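Local coordinates for amidase, hydantoinase/carbamoylase family (Burkholderia vietnamiensis, PDB 5I4M), which probably hydrolyses N-carbamoyl-L-amino acids as a zinc-dependent amidase of the peptidase M20 family, with two zinc ions per subunit, at residues 237-242 with 336-341; 287-292 with 301-306. All blocks are in the same frame, centred on the assembly; numbering follows the deposited sequence.

Interaction 1 of 2, residues 237-242 with 336-341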
loop_
_atom_site.group_PDB
_atom_site.type_symbol
_atom_site.label_atom_id
_atom_site.label_comp_id
_atom_site.label_asym_id
_atom_site.label_seq_id
_atom_site.Cartn_x
_atom_site.Cartn_y
_atom_site.Cartn_z
ATOM N N TYR A 237 -2.231 -11.140 -13.585
ATOM C CA TYR A 237 -2.757 -11.917 -12.471
ATOM C C TYR A 237 -3.048 -11.009 -11.288
ATOM O O TYR A 237 -2.440 -9.947 -11.135
ATOM C CB TYR A 237 -1.766 -12.992 -11.997
ATOM C CG TYR A 237 -1.264 -13.897 -13.081
ATOM C CD1 TYR A 237 -0.259 -13.482 -13.951
ATOM C CD2 TYR A 237 -1.775 -15.176 -13.230
ATOM C CE1 TYR A 237 0.207 -14.311 -14.947
ATOM C CE2 TYR A 237 -1.304 -16.020 -14.223
ATOM C CZ TYR A 237 -0.314 -15.577 -15.076
ATOM O OH TYR A 237 0.156 -16.407 -16.069
ATOM N N GLU A 238 -3.967 -11.472 -10.439
ATOM C CA GLU A 238 -4.200 -10.929 -9.110
ATOM C C GLU A 238 -4.039 -12.061 -8.104
ATOM O O GLU A 238 -4.632 -13.133 -8.269
ATOM C CB GLU A 238 -5.597 -10.304 -8.999
ATOM C CG GLU A 238 -5.739 -9.002 -9.800
ATOM C CD GLU A 238 -7.114 -8.355 -9.689
ATOM O OE1 GLU A 238 -7.276 -7.226 -10.206
ATOM O OE2 GLU A 238 -8.027 -8.958 -9.084
ATOM N N ILE A 239 -3.229 -11.833 -7.078
ATOM C CA ILE A 239 -2.962 -12.849 -6.065
ATOM C C ILE A 239 -3.206 -12.228 -4.700
ATOM O O ILE A 239 -2.703 -11.137 -4.414
ATOM C CB ILE A 239 -1.521 -13.383 -6.155
ATOM C CG1 ILE A 239 -1.298 -14.076 -7.496
ATOM C CG2 ILE A 239 -1.259 -14.373 -5.024
ATOM C CD1 ILE A 239 0.156 -14.459 -7.760
ATOM N N THR A 240 -3.983 -12.910 -3.865
ATOM C CA THR A 240 -4.078 -12.546 -2.456
ATOM C C THR A 240 -3.546 -13.713 -1.636
ATOM O O THR A 240 -4.017 -14.845 -1.790
ATOM C CB THR A 240 -5.519 -12.213 -2.054
ATOM O OG1 THR A 240 -5.970 -11.063 -2.782
ATOM C CG2 THR A 240 -5.596 -11.915 -0.559
ATOM N N PHE A 241 -2.534 -13.445 -0.813
ATOM C CA PHE A 241 -2.092 -14.375 0.218
ATOM C C PHE A 241 -2.797 -14.027 1.521
ATOM O O PHE A 241 -2.849 -12.855 1.906
ATOM C CB PHE A 241 -0.583 -14.274 0.456
ATOM C CG PHE A 241 0.262 -15.038 -0.517
ATOM C CD1 PHE A 241 -0.157 -16.247 -1.032
ATOM C CD2 PHE A 241 1.509 -14.554 -0.874
ATOM C CE1 PHE A 241 0.653 -16.960 -1.916
ATOM C CE2 PHE A 241 2.314 -15.252 -1.751
ATOM C CZ PHE A 241 1.880 -16.461 -2.274
ATOM N N THR A 242 -3.297 -15.038 2.221
ATOM C CA THR A 242 -3.842 -14.837 3.559
ATOM C C THR A 242 -3.041 -15.666 4.554
ATOM O O THR A 242 -2.911 -16.886 4.392
ATOM C CB THR A 242 -5.322 -15.201 3.617
ATOM O OG1 THR A 242 -6.041 -14.432 2.639
ATOM C CG2 THR A 242 -5.871 -14.884 5.009
ATOM N N LEU A 336 0.350 -20.191 3.923
ATOM C CA LEU A 336 -0.582 -19.178 3.456
ATOM C C LEU A 336 -1.677 -19.823 2.616
ATOM O O LEU A 336 -1.447 -20.832 1.944
ATOM C CB LEU A 336 0.154 -18.124 2.626
ATOM C CG LEU A 336 1.339 -17.434 3.299
ATOM C CD1 LEU A 336 2.095 -16.555 2.294
ATOM C CD2 LEU A 336 0.862 -16.591 4.482
ATOM N N ASP A 337 -2.878 -19.235 2.670
ATOM C CA ASP A 337 -3.935 -19.531 1.711
ATOM C C ASP A 337 -3.732 -18.651 0.482
ATOM O O ASP A 337 -3.328 -17.494 0.603
ATOM C CB ASP A 337 -5.318 -19.272 2.314
ATOM C CG ASP A 337 -5.659 -20.235 3.439
ATOM O OD1 ASP A 337 -5.120 -21.361 3.446
ATOM O OD2 ASP A 337 -6.466 -19.863 4.316
ATOM N N THR A 338 -4.012 -19.198 -0.702
ATOM C CA THR A 338 -3.746 -18.494 -1.953
ATOM C C THR A 338 -5.019 -18.340 -2.760
ATOM O O THR A 338 -5.722 -19.324 -3.013
ATOM C CB THR A 338 -2.718 -19.225 -2.811
ATOM O OG1 THR A 338 -1.523 -19.416 -2.053
ATOM C CG2 THR A 338 -2.403 -18.400 -4.053
ATOM N N ALA A 339 -5.294 -17.110 -3.185
ATOM C CA ALA A 339 -6.316 -16.833 -4.187
ATOM C C ALA A 339 -5.578 -16.269 -5.392
ATOM O O ALA A 339 -5.043 -15.162 -5.326
ATOM C CB ALA A 339 -7.355 -15.847 -3.662
ATOM N N LEU A 340 -5.503 -17.037 -6.471
ATOM C CA LEU A 340 -4.772 -16.615 -7.660
ATOM C C LEU A 340 -5.732 -16.629 -8.837
ATOM O O LEU A 340 -6.382 -17.649 -9.097
ATOM C CB LEU A 340 -3.571 -17.535 -7.933
ATOM C CG LEU A 340 -2.709 -17.247 -9.165
ATOM C CD1 LEU A 340 -1.321 -17.815 -8.969
ATOM C CD2 LEU A 340 -3.311 -17.841 -10.458
ATOM N N GLU A 341 -5.800 -15.514 -9.561
ATOM C CA GLU A 341 -6.645 -15.409 -10.743
ATOM C C GLU A 341 -5.840 -14.792 -11.869
ATOM O O GLU A 341 -5.238 -13.734 -11.687
ATOM C CB GLU A 341 -7.895 -14.553 -10.493
ATOM C CG GLU A 341 -8.812 -14.492 -11.717
ATOM C CD GLU A 341 -10.076 -13.667 -11.504
ATOM O OE1 GLU A 341 -11.001 -13.787 -12.336
ATOM O OE2 GLU A 341 -10.147 -12.893 -10.524
HETATM O O HOH W 1 -8.891 -11.615 -8.516
#
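The Phe241 ring carries Leu336 on one face: methyl CD1 sits 3.9 Å from the ring centroid, 21° off the normal, a CH-pi contact. At the edge, in the ring plane, lie Asp337 O and Thr338 OG1, the latter 3.3 Å from Phe241 CE1. Thr338 OG1 is turned beside its own backbone N (chi1 -56°), and this brings it to that edge. Further along the same face of the sheet, Leu340 runs alongside Ile239. Its CD1 methyl lies 3.9 Å from Ile239 CD1, and its CD2 methyl reaches Tyr237 CD2 at 4.1 Å. Helices 313-334 and 259-276 cover this face, and Asp320 of the former is hydrogen-bonded through OD1 to Tyr237 OH.

Six backbone hydrogen bonds join the strands, two each in the pairs Glu238-Glu341, Thr240-Ala339 and Thr242-Asp337. The Glu238 N to Glu341 O bond is 2.9 Å long and nearly straight. On the opposite face one water lies within hydrogen-bonding distance of both Glu238 OE2 and Glu341 OE2, and may ease the carboxylates' repulsion. Glu238 OE1 forms a salt bridge with Arg295 of the second subunit. This is regular antiparallel pairing with helices on one face, as in the alpha/beta dimerisation domain of M20 peptidases.

Interaction 2 of 2, residues 287-292 with 301-306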
loop_
_atom_site.group_PDB
_atom_site.type_symbol
_atom_site.label_atom_id
_atom_site.label_comp_id
_atom_site.label_asym_id
_atom_site.label_seq_id
_atom_site.Cartn_x
_atom_site.Cartn_y
_atom_site.Cartn_z
ATOM N N MET A 287 1.855 -3.658 -8.309
ATOM C CA MET A 287 0.829 -3.211 -7.375
ATOM C C MET A 287 0.778 -4.171 -6.197
ATOM O O MET A 287 0.763 -5.390 -6.387
ATOM C CB MET A 287 -0.539 -3.122 -8.070
ATOM C CG MET A 287 -1.668 -2.647 -7.159
ATOM S SD MET A 287 -3.223 -2.703 -8.045
ATOM C CE MET A 287 -4.351 -2.128 -6.771
ATOM N N MET A 288 0.749 -3.618 -4.987
ATOM C CA MET A 288 0.744 -4.421 -3.772
ATOM C C MET A 288 -0.016 -3.653 -2.704
ATOM O O MET A 288 0.184 -2.448 -2.550
ATOM C CB MET A 288 2.171 -4.727 -3.285
ATOM C CG MET A 288 2.187 -5.626 -2.051
ATOM S SD MET A 288 3.824 -6.212 -1.561
ATOM C CE MET A 288 4.136 -7.411 -2.861
ATOM N N GLN A 289 -0.883 -4.353 -1.971
ATOM C CA GLN A 289 -1.649 -3.769 -0.865
ATOM C C GLN A 289 -1.480 -4.674 0.350
ATOM O O GLN A 289 -1.885 -5.837 0.309
ATOM C CB GLN A 289 -3.142 -3.633 -1.203
ATOM C CG GLN A 289 -3.507 -2.709 -2.390
ATOM C CD GLN A 289 -4.977 -2.855 -2.836
ATOM O OE1 GLN A 289 -5.539 -3.943 -2.799
ATOM N NE2 GLN A 289 -5.594 -1.751 -3.248
ATOM N N VAL A 290 -0.895 -4.148 1.423
ATOM C CA VAL A 290 -0.596 -4.927 2.625
ATOM C C VAL A 290 -1.653 -4.643 3.682
ATOM O O VAL A 290 -2.069 -3.491 3.854
ATOM C CB VAL A 290 0.812 -4.584 3.151
ATOM C CG1 VAL A 290 1.138 -5.360 4.439
ATOM C CG2 VAL A 290 1.863 -4.824 2.058
ATOM N N HIS A 291 -2.092 -5.690 4.403
ATOM C CA HIS A 291 -3.075 -5.539 5.469
ATOM C C HIS A 291 -2.563 -6.209 6.741
ATOM O O HIS A 291 -2.097 -7.359 6.689
ATOM C CB HIS A 291 -4.423 -6.141 5.034
ATOM C CG HIS A 291 -4.913 -5.637 3.706
ATOM N ND1 HIS A 291 -5.667 -4.491 3.574
ATOM C CD2 HIS A 291 -4.752 -6.126 2.452
ATOM C CE1 HIS A 291 -5.946 -4.292 2.296
ATOM N NE2 HIS A 291 -5.409 -5.275 1.596
ATOM N N PRO A 292 -2.656 -5.548 7.909
ATOM C CA PRO A 292 -3.237 -4.214 8.097
ATOM C C PRO A 292 -2.262 -3.076 7.823
ATOM O O PRO A 292 -2.643 -1.919 7.965
ATOM C CB PRO A 292 -3.657 -4.228 9.574
ATOM C CG PRO A 292 -2.639 -5.110 10.227
ATOM C CD PRO A 292 -2.361 -6.204 9.197
ATOM N N ARG A 301 -2.644 -10.327 5.372
ATOM C CA ARG A 301 -3.211 -10.431 4.031
ATOM C C ARG A 301 -2.448 -9.501 3.101
ATOM O O ARG A 301 -2.217 -8.341 3.442
ATOM C CB ARG A 301 -4.706 -10.078 4.038
ATOM C CG ARG A 301 -5.432 -10.417 2.745
ATOM C CD ARG A 301 -6.933 -10.120 2.828
ATOM N NE ARG A 301 -7.238 -8.689 2.769
ATOM C CZ ARG A 301 -7.718 -7.975 3.787
ATOM N NH1 ARG A 301 -7.958 -8.548 4.959
ATOM N NH2 ARG A 301 -7.962 -6.678 3.628
ATOM N N VAL A 302 -2.044 -10.001 1.938
ATOM C CA VAL A 302 -1.396 -9.138 0.951
ATOM C C VAL A 302 -1.988 -9.446 -0.417
ATOM O O VAL A 302 -2.019 -10.608 -0.845
ATOM C CB VAL A 302 0.138 -9.291 0.926
ATOM C CG1 VAL A 302 0.730 -8.394 -0.180
ATOM C CG2 VAL A 302 0.743 -8.926 2.292
ATOM N N PHE A 303 -2.463 -8.404 -1.088
ATOM C CA PHE A 303 -2.901 -8.464 -2.478
ATOM C C PHE A 303 -1.784 -7.922 -3.356
ATOM O O PHE A 303 -1.161 -6.912 -3.015
ATOM C CB PHE A 303 -4.171 -7.623 -2.667
ATOM C CG PHE A 303 -4.539 -7.358 -4.111
ATOM C CD1 PHE A 303 -4.026 -6.253 -4.784
ATOM C CD2 PHE A 303 -5.420 -8.194 -4.776
ATOM C CE1 PHE A 303 -4.369 -6.001 -6.117
ATOM C CE2 PHE A 303 -5.779 -7.944 -6.100
ATOM C CZ PHE A 303 -5.250 -6.845 -6.768
ATOM N N PHE A 304 -1.532 -8.580 -4.490
ATOM C CA PHE A 304 -0.558 -8.028 -5.426
ATOM C C PHE A 304 -0.846 -8.546 -6.829
ATOM O O PHE A 304 -1.614 -9.496 -7.024
ATOM C CB PHE A 304 0.885 -8.328 -5.001
ATOM C CG PHE A 304 1.210 -9.794 -4.925
ATOM C CD1 PHE A 304 0.874 -10.535 -3.802
ATOM C CD2 PHE A 304 1.854 -10.419 -5.966
ATOM C CE1 PHE A 304 1.174 -11.887 -3.731
ATOM C CE2 PHE A 304 2.153 -11.769 -5.901
ATOM C CZ PHE A 304 1.808 -12.499 -4.782
ATOM N N THR A 305 -0.220 -7.895 -7.808
ATOM C CA THR A 305 -0.436 -8.190 -9.218
ATOM C C THR A 305 0.815 -8.791 -9.833
ATOM O O THR A 305 1.937 -8.563 -9.366
ATOM C CB THR A 305 -0.826 -6.929 -10.000
ATOM O OG1 THR A 305 0.222 -5.952 -9.902
ATOM C CG2 THR A 305 -2.114 -6.341 -9.441
ATOM N N VAL A 306 0.615 -9.568 -10.891
ATOM C CA VAL A 306 1.721 -10.073 -11.690
ATOM C C VAL A 306 1.449 -9.734 -13.141
ATOM O O VAL A 306 0.313 -9.843 -13.612
ATOM C CB VAL A 306 1.926 -11.586 -11.506
ATOM C CG1 VAL A 306 3.084 -12.069 -12.372
ATOM C CG2 VAL A 306 2.203 -11.877 -10.059
#
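This is a beta hairpin of the M20 dimerisation domain, strand 282-291 folding back on strand 297-310. Gln289 and Phe303 form a hydrogen-bonded pair, with Gln289 N to Phe303 O at 2.8 Å and a return bond from Phe303 N to Gln289 O. His291 and Arg301 are paired likewise, but the bond from Arg301 N to His291 O is longer, 3.3 Å. Their side chains are each deposited in two conformers, so the stacking of guanidinium over imidazole is doubtful. Next to Met288, where segment 287-292 leaves the regular strand, Met287 O accepts from Thr305 N, and Met287 N gives a weak bond to Thr305 OG1.

Val302 CG1 meets Met288 CG at 3.6 Å on the face covered by helix 259-276. Met288 bends at its last torsion (chi3 -73°), and its CE comes to Phe304 CB. Met288 N is hydrogen-bonded to Asn293 of the second subunit, so the hairpin takes part in the dimer contact. Met287 is fully extended, and its SD lies in the plane of the Phe303 ring, at the edge, a Met-aromatic contact. On the face of Gln289 and Phe303, the amide and ring planes are 51° apart, and Gln289 OE1 approaches Phe303 CD1 at 3.4 Å.

In the fold
The centres of interactions 1 and 2 are about 9 Å apart. Strands 225-242 and 297-310 are neighbours, so the order across the sheet is 337-350, 225-242, 297-310, 282-291. Backbone bonds join the two contacts: Ile239 O to Phe304 N at 2.8 Å and Tyr237 N to Val306 O at 2.9 Å are probable hydrogen bonds. Along the chain, interaction 2 is nested within the loop closed by interaction 1. Helices 259-276 and 313-334 pack on the same side of this sheet. Segment 336-341 lies on the far side of strand 225-242 from the hairpin. Together they form part of the sheet of what is probably the dimerisation domain, with the hairpin reaching the second subunit.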